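Long-range contact in deacylase (PDB 5THW), which is a two-zinc hydrolase of the peptidase M20 family that probably cleaves the carbamoyl group from N-carbamoyl amino acids: residues Pro98-Gly102 / Met425-Ala429. Residues are numbered along the deposited sequence; the frame is centred on the assembly and turned at random.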
loop_
_atom_site.group_PDB
_atom_site.type_symbol
_atom_site.label_atom_id
_atom_site.label_comp_id
_atom_site.label_asym_id
_atom_site.label_seq_id
_atom_site.Cartn_x
_atom_site.Cartn_y
_atom_site.Cartn_z
ATOM N N PRO A 98 -17.970 26.597 34.180
ATOM C CA PRO A 98 -16.541 26.393 34.413
ATOM C C PRO A 98 -15.670 27.135 33.410
ATOM O O PRO A 98 -16.071 27.422 32.279
ATOM C CB PRO A 98 -16.378 24.874 34.269
ATOM C CG PRO A 98 -17.458 24.488 33.316
ATOM C CD PRO A 98 -18.616 25.406 33.599
ATOM N N VAL A 99 -14.475 27.486 33.876
ATOM C CA VAL A 99 -13.376 27.891 33.010
ATOM C C VAL A 99 -12.558 26.640 32.735
ATOM O O VAL A 99 -12.017 26.034 33.665
ATOM C CB VAL A 99 -12.513 28.980 33.665
ATOM C CG1 VAL A 99 -11.241 29.211 32.856
ATOM C CG2 VAL A 99 -13.304 30.273 33.797
ATOM N N VAL A 100 -12.480 26.235 31.469
ATOM C CA VAL A 100 -11.901 24.938 31.145
ATOM C C VAL A 100 -10.607 25.136 30.378
ATOM O O VAL A 100 -10.425 26.104 29.631
ATOM C CB VAL A 100 -12.866 24.034 30.344
ATOM C CG1 VAL A 100 -14.280 24.118 30.914
ATOM C CG2 VAL A 100 -12.831 24.359 28.856
ATOM N N THR A 101 -9.693 24.205 30.596
ATOM C CA THR A 101 -8.499 24.040 29.795
ATOM C C THR A 101 -8.384 22.563 29.484
ATOM O O THR A 101 -9.086 21.734 30.062
ATOM C CB THR A 101 -7.234 24.529 30.508
ATOM O OG1 THR A 101 -6.147 24.525 29.581
ATOM C CG2 THR A 101 -6.885 23.603 31.660
ATOM N N GLY A 102 -7.515 22.235 28.554
ATOM C CA GLY A 102 -7.311 20.845 28.215
ATOM C C GLY A 102 -6.837 20.707 26.790
ATOM O O GLY A 102 -6.818 21.657 26.011
ATOM N N MET A 425 -6.221 31.720 33.025
ATOM C CA MET A 425 -7.382 31.026 33.570
ATOM C C MET A 425 -7.876 31.699 34.843
ATOM O O MET A 425 -9.088 31.811 35.056
ATOM C CB MET A 425 -7.049 29.560 33.836
ATOM C CG MET A 425 -6.858 28.727 32.594
ATOM S SD MET A 425 -6.603 27.005 33.041
ATOM C CE MET A 425 -8.285 26.520 33.419
ATOM N N LEU A 426 -6.955 32.140 35.705
ATOM C CA LEU A 426 -7.363 32.847 36.915
ATOM C C LEU A 426 -8.104 34.127 36.568
ATOM O O LEU A 426 -9.025 34.525 37.291
ATOM C CB LEU A 426 -6.153 33.161 37.797
ATOM C CG LEU A 426 -5.705 32.120 38.823
ATOM C CD1 LEU A 426 -4.356 32.506 39.415
ATOM C CD2 LEU A 426 -6.742 31.934 39.923
ATOM N N SER A 427 -7.726 34.768 35.458
ATOM C CA SER A 427 -8.392 35.991 35.020
ATOM C C SER A 427 -9.892 35.780 34.863
ATOM O O SER A 427 -10.695 36.611 35.303
ATOM C CB SER A 427 -7.782 36.463 33.699
ATOM O OG SER A 427 -8.703 37.260 32.979
ATOM N N ARG A 428 -10.288 34.698 34.202
ATOM C CA ARG A 428 -11.706 34.441 33.990
ATOM C C ARG A 428 -12.359 33.658 35.126
ATOM O O ARG A 428 -13.563 33.821 35.356
ATOM C CB ARG A 428 -11.908 33.700 32.664
ATOM C CG ARG A 428 -11.300 34.407 31.458
ATOM C CD ARG A 428 -11.974 35.747 31.205
ATOM N NE ARG A 428 -13.362 35.596 30.771
ATOM C CZ ARG A 428 -13.787 35.793 29.524
ATOM N NH1 ARG A 428 -12.929 36.155 28.579
ATOM N NH2 ARG A 428 -15.068 35.631 29.217
ATOM N N ALA A 429 -11.598 32.829 35.855
ATOM C CA ALA A 429 -12.164 32.001 36.923
ATOM C C ALA A 429 -12.497 32.776 38.198
ATOM O O ALA A 429 -13.341 32.325 38.984
ATOM C CB ALA A 429 -11.214 30.853 37.263
#
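The carbonyl oxygen of Met425 is gripped by two backbone amides at the end of its helix, from Ala429 N at 2.8 Å and, more weakly, from Arg428 N, while CG1 of Val99 rests against the same oxygen at 4.0 Å. Both bonds lie within the helix, and no hydrogen bond crosses to strand 99-102; what joins the two is apolar packing, a worked example of how a helix is laid on a sheet. The Met425 chain runs extended to the sulfur and then bends (chi3 77°), which swings CE back over the strand, 3.8 Å from Val99 O and close to Val99 CG1. The side chains of Met425 and Thr101 cross at about a right angle, with SD 3.6 Å from Thr101 CB and CE 3.7 Å from Thr101 CG2. OG1 of Thr101, set opposite the backbone N (chi1 -171°), hydrogen-bonds to Phe208 O of the adjoining strand, which probably helps hold the rotation in which CG2 faces the methionine. Val99 divides its branches: CG1 goes to Met425, whereas CG2 lies against the helix backbone, 3.7 Å from Ala429 N, and also touches CB of Arg428 and CB of Ala429. The segments run roughly antiparallel, at 155°. This is structural packing in the zinc-binding domain of the M20 fold, the Thr101 side chain lying about 12 Å from a bound zinc ion. Strand 99-103 lies between the parallel strands 141-145 and 206-212, and helix 411-429 packs on all three, Met425 also touching Ile141 and Phe208, with helix 353-366 alongside it at Ser427 and Arg428.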